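Local coordinates for tRNA threonylcarbamoyladenosine biosynthesis protein TsaB (Pseudomonas aeruginosa, PDB 5BR9) that probably takes part, as the TsaB member of the KAE1/TsaD family, in making the threonylcarbamoyladenosine (t6A) modification at position 37 of tRNA, at residues S10-L15 and F205-G210; L152-V157 and W175-R180. One frame throughout, in Å; residues are numbered along the deposited sequence.

Interaction 1 (S10-L15 and F205-G210); sequences STLLAL and FAWARG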
# COMPACT_ATOMS: atom_id res chain seq x y z
N SER A 10 22.68 -7.23 14.91
CA SER A 10 21.60 -6.52 14.25
C SER A 10 20.22 -7.07 14.58
O SER A 10 20.04 -8.27 14.75
CB SER A 10 21.78 -6.56 12.73
OG SER A 10 22.91 -5.83 12.32
N THR A 11 19.25 -6.18 14.62
CA THR A 11 17.88 -6.62 14.78
C THR A 11 17.14 -6.26 13.49
O THR A 11 17.06 -5.10 13.13
CB THR A 11 17.22 -5.98 16.02
OG1 THR A 11 17.96 -6.37 17.18
CG2 THR A 11 15.79 -6.47 16.18
N LEU A 12 16.67 -7.27 12.78
CA LEU A 12 16.01 -7.09 11.48
C LEU A 12 14.61 -7.67 11.46
O LEU A 12 14.39 -8.80 11.91
CB LEU A 12 16.83 -7.73 10.34
CG LEU A 12 18.24 -7.23 10.09
CD1 LEU A 12 18.91 -8.05 8.97
CD2 LEU A 12 18.24 -5.72 9.76
N LEU A 13 13.69 -6.92 10.88
CA LEU A 13 12.30 -7.35 10.72
C LEU A 13 12.06 -7.65 9.23
O LEU A 13 12.45 -6.87 8.35
CB LEU A 13 11.33 -6.26 11.23
CG LEU A 13 9.82 -6.52 11.15
CD1 LEU A 13 9.45 -7.70 12.06
CD2 LEU A 13 9.00 -5.28 11.51
N ALA A 14 11.42 -8.78 8.96
CA ALA A 14 11.15 -9.20 7.60
C ALA A 14 9.68 -9.55 7.43
O ALA A 14 9.06 -10.11 8.33
CB ALA A 14 12.02 -10.39 7.21
N LEU A 15 9.10 -9.17 6.30
CA LEU A 15 7.73 -9.55 6.00
C LEU A 15 7.49 -9.82 4.51
O LEU A 15 8.10 -9.19 3.64
CB LEU A 15 6.76 -8.51 6.54
CG LEU A 15 6.76 -7.09 6.05
CD1 LEU A 15 5.92 -7.01 4.78
CD2 LEU A 15 6.17 -6.24 7.18
N PHE A 205 22.36 -10.65 4.62
CA PHE A 205 23.48 -10.45 3.70
C PHE A 205 23.46 -9.02 3.15
O PHE A 205 24.49 -8.35 3.09
CB PHE A 205 23.45 -11.49 2.56
CG PHE A 205 23.76 -12.90 3.01
CD1 PHE A 205 25.07 -13.27 3.33
CD2 PHE A 205 22.75 -13.85 3.12
CE1 PHE A 205 25.35 -14.56 3.76
CE2 PHE A 205 23.03 -15.15 3.55
CZ PHE A 205 24.33 -15.51 3.86
N ALA A 206 22.27 -8.55 2.77
CA ALA A 206 22.13 -7.22 2.18
C ALA A 206 22.46 -6.13 3.19
O ALA A 206 23.14 -5.15 2.86
CB ALA A 206 20.70 -7.04 1.63
N TRP A 207 22.03 -6.32 4.42
CA TRP A 207 22.27 -5.33 5.47
C TRP A 207 23.77 -5.22 5.77
O TRP A 207 24.29 -4.12 5.95
CB TRP A 207 21.48 -5.68 6.73
CG TRP A 207 21.61 -4.70 7.88
CD1 TRP A 207 22.13 -4.96 9.12
CD2 TRP A 207 21.17 -3.33 7.91
NE1 TRP A 207 22.05 -3.84 9.91
CE2 TRP A 207 21.46 -2.82 9.20
CE3 TRP A 207 20.58 -2.48 6.97
CZ2 TRP A 207 21.19 -1.50 9.56
CZ3 TRP A 207 20.29 -1.17 7.33
CH2 TRP A 207 20.60 -0.69 8.63
N ALA A 208 24.45 -6.37 5.83
CA ALA A 208 25.89 -6.40 6.08
C ALA A 208 26.70 -5.76 4.96
O ALA A 208 27.83 -5.35 5.19
CB ALA A 208 26.37 -7.83 6.30
N ARG A 209 26.14 -5.70 3.74
CA ARG A 209 26.81 -5.03 2.61
C ARG A 209 26.58 -3.53 2.67
O ARG A 209 27.10 -2.79 1.85
CB ARG A 209 26.31 -5.55 1.26
CG ARG A 209 26.84 -6.92 0.85
CD ARG A 209 26.54 -7.20 -0.63
NE ARG A 209 25.13 -7.47 -0.88
CZ ARG A 209 24.57 -8.67 -0.75
NH1 ARG A 209 25.30 -9.71 -0.36
NH2 ARG A 209 23.27 -8.82 -0.99
N GLY A 210 25.77 -3.10 3.62
CA GLY A 210 25.46 -1.69 3.76
C GLY A 210 24.31 -1.20 2.91
O GLY A 210 24.17 -0.00 2.70
O HOH W 1 22.59 -3.17 12.75

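Interaction 2 (L152-V157 and W175-R180); sequences LPPERV and WGYVER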
# COMPACT_ATOMS: atom_id res chain seq x y z
N LEU A 152 8.84 -13.69 -19.07
CA LEU A 152 9.07 -14.36 -20.35
C LEU A 152 8.00 -15.39 -20.65
O LEU A 152 7.49 -16.02 -19.73
CB LEU A 152 10.42 -15.08 -20.31
CG LEU A 152 11.73 -14.33 -20.13
CD1 LEU A 152 12.82 -15.31 -19.69
CD2 LEU A 152 12.13 -13.64 -21.42
N PRO A 153 7.70 -15.60 -21.95
CA PRO A 153 6.99 -16.82 -22.33
C PRO A 153 7.82 -18.00 -21.84
O PRO A 153 9.04 -17.97 -21.95
CB PRO A 153 6.96 -16.78 -23.86
CG PRO A 153 7.30 -15.38 -24.22
CD PRO A 153 8.17 -14.86 -23.13
N PRO A 154 7.17 -19.03 -21.31
CA PRO A 154 7.91 -20.19 -20.80
C PRO A 154 8.86 -20.81 -21.84
O PRO A 154 9.91 -21.34 -21.46
CB PRO A 154 6.79 -21.16 -20.40
CG PRO A 154 5.58 -20.69 -21.18
CD PRO A 154 5.71 -19.21 -21.23
N GLU A 155 8.51 -20.68 -23.11
CA GLU A 155 9.32 -21.17 -24.23
C GLU A 155 10.71 -20.54 -24.32
O GLU A 155 11.56 -21.03 -25.06
CB GLU A 155 8.59 -20.92 -25.57
CG GLU A 155 7.43 -21.86 -25.85
CD GLU A 155 6.14 -21.44 -25.14
OE1 GLU A 155 6.14 -20.40 -24.44
OE2 GLU A 155 5.13 -22.16 -25.29
N ARG A 156 10.92 -19.43 -23.63
CA ARG A 156 12.15 -18.70 -23.82
C ARG A 156 13.05 -18.72 -22.59
O ARG A 156 14.17 -18.22 -22.68
CB ARG A 156 11.85 -17.27 -24.24
CG ARG A 156 11.29 -17.15 -25.66
CD ARG A 156 11.01 -15.70 -26.02
NE ARG A 156 12.23 -14.90 -26.02
CZ ARG A 156 12.29 -13.62 -25.64
NH1 ARG A 156 11.19 -13.00 -25.22
NH2 ARG A 156 13.45 -12.97 -25.67
N VAL A 157 12.59 -19.29 -21.47
CA VAL A 157 13.40 -19.25 -20.25
C VAL A 157 14.65 -20.10 -20.45
O VAL A 157 14.63 -21.12 -21.15
CB VAL A 157 12.65 -19.70 -18.97
CG1 VAL A 157 11.42 -18.84 -18.70
CG2 VAL A 157 12.31 -21.18 -19.00
N TRP A 175 6.56 -23.04 -12.48
CA TRP A 175 6.89 -24.36 -12.97
C TRP A 175 5.65 -25.15 -13.37
O TRP A 175 5.78 -26.25 -13.92
CB TRP A 175 7.74 -25.11 -11.95
CG TRP A 175 9.14 -24.54 -11.99
CD1 TRP A 175 9.67 -23.58 -11.17
CD2 TRP A 175 10.15 -24.84 -12.96
NE1 TRP A 175 10.96 -23.29 -11.55
CE2 TRP A 175 11.28 -24.05 -12.65
CE3 TRP A 175 10.22 -25.71 -14.06
CZ2 TRP A 175 12.46 -24.10 -13.40
CZ3 TRP A 175 11.40 -25.77 -14.79
CH2 TRP A 175 12.50 -24.96 -14.46
N GLY A 176 4.46 -24.56 -13.16
CA GLY A 176 3.25 -25.10 -13.76
C GLY A 176 3.36 -25.14 -15.27
O GLY A 176 2.72 -25.95 -15.93
N TYR A 177 4.26 -24.33 -15.83
CA TYR A 177 4.46 -24.28 -17.28
C TYR A 177 5.66 -25.13 -17.77
O TYR A 177 6.16 -24.91 -18.87
CB TYR A 177 4.68 -22.83 -17.75
CG TYR A 177 3.50 -21.89 -17.62
CD1 TYR A 177 2.66 -21.65 -18.70
CD2 TYR A 177 3.22 -21.24 -16.42
CE1 TYR A 177 1.60 -20.80 -18.61
CE2 TYR A 177 2.15 -20.39 -16.31
CZ TYR A 177 1.34 -20.16 -17.41
OH TYR A 177 0.27 -19.31 -17.32
N VAL A 178 6.10 -26.09 -16.97
CA VAL A 178 7.32 -26.84 -17.29
C VAL A 178 7.27 -27.53 -18.68
O VAL A 178 8.27 -27.58 -19.40
CB VAL A 178 7.64 -27.86 -16.16
CG1 VAL A 178 6.50 -28.88 -15.98
CG2 VAL A 178 8.96 -28.55 -16.43
N GLU A 179 6.10 -28.04 -19.08
CA GLU A 179 6.00 -28.82 -20.32
C GLU A 179 6.23 -27.93 -21.54
O GLU A 179 6.43 -28.45 -22.64
CB GLU A 179 4.65 -29.53 -20.41
CG GLU A 179 4.49 -30.60 -19.33
CD GLU A 179 3.31 -31.53 -19.56
OE1 GLU A 179 2.57 -31.32 -20.54
OE2 GLU A 179 3.12 -32.46 -18.74
N ARG A 180 6.20 -26.61 -21.35
CA ARG A 180 6.42 -25.65 -22.43
C ARG A 180 7.83 -25.02 -22.43
O ARG A 180 8.16 -24.22 -23.32
CB ARG A 180 5.37 -24.53 -22.37
CG ARG A 180 3.98 -24.96 -22.84
CD ARG A 180 2.93 -23.87 -22.61
NE ARG A 180 3.29 -22.61 -23.26
CZ ARG A 180 2.63 -21.47 -23.10
NH1 ARG A 180 1.56 -21.42 -22.32
NH2 ARG A 180 3.03 -20.37 -23.73

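Interaction 1 (S10-L15 and F205-G210)
W207 meets S10 and L12 with two different parts of its indole, a compact example of how one tryptophan can serve a polar and an apolar neighbour at once. The CD2 methyl of L12 sits over one face, 4.0 Å from the centroid of the five-membered ring and only 10° off its normal, a CH-pi contact displaced from the middle of the indole toward its rim. The other methyl, CD1, lies 4.2 Å from W207 CB and so covers the root of the same side chain. S10 approaches differently: its hydroxyl lies in the ring plane at the pyrrole edge, with OG 3.2 Å from W207 NE1. A water in that same plane joins the two groups, accepting from W207 NE1 at 3.0 Å and lying 2.7 Å from S10 OG. With CG anti to the backbone N of W207 (chi1 -178°), the indole reaches out from its helix toward the start of strand 12-16.

Behind this first shell, L12 also packs on L200 of helix 196-208, while backbone bonds to L27 hold it in the sheet; P97 is another neighbour of the indole. A Schellman motif with G210 at positive phi follows the last helical turn, and G210 N binds W207 O at 2.9 Å. Together with L199 and L200, W207 places helix 196-208 against strand 12-16, the middle strand of the first sheet, consistent with the actin-like ATPase fold of the family. The chemistry implies a divided contact: dispersion holds the indole face, and its one N-H is satisfied at the edge by water.

Interaction 2 (L152-V157 and W175-R180)
The 3-10 turn 154-156 and the largely 3-10 segment 175-180, which begins earlier in the chain, approach until the CA atoms of E155 and R180 are 5.6 Å apart, with a CA-H...O contact from E155 CA to R180 O. Their side chains illustrate how an arginine can use its edge and its face on neighbouring residues. R180 grips E155 side-on with NE and NH2. The shorter bond runs from R180 NE to E155 OE2, 2.8 Å at 158°, and lies nearly in the guanidinium plane, meeting the oxygen on its syn side from outside the carboxylate plane. R180 NH2 reaches the syn lone pair of E155 OE1 at 3.2 Å, tilted from the guanidinium plane, and adds a weak bond to E155 OE2. The two planes stand 49° apart, twisting the salt bridge. A bend at chi2 (81°) brings the carboxylate back to the arginine.

P154 CG rests over one guanidinium face, 3.6 Å from R180 CZ and offset toward the rim, while P154 CB packs against Y177 CB at 3.8 Å. R180 NH1 lies in the plane of the Y177 ring, at its edge, and makes a salt bridge with D129, the stronger polar partner, so two carboxylates and the P154 face fix the orientation of the guanidinium.

This structural packing joins the loops after strands 142-152 and 168-171 at the border of the second five-stranded sheet, ordered like the first, consistent with the actin-like ATPase fold. Around it, Y177 and V157 pack on V131 of strand 131-139, and W175 reaches strands 119-125 and 187-189.

How the interactions relate
From the N terminus, the chain enters interaction 1 almost at once, in 10-15, and returns to it only at 205-210, closing a loop of 189 residues. That loop takes in most of both five-stranded sheets, so the end of helix 196-208 comes back to the first strand after the second sheet has been built. Interaction 2 is nested inside it and is local: 152-157 and 175-180 enclose just 17 residues, including strand 168-171. The two contacts lie on opposite sides of the chain's centre, with centres 33 Å apart and nearest atoms about 21 Å apart. One ties helix to first sheet; the other joins loops bordering the second.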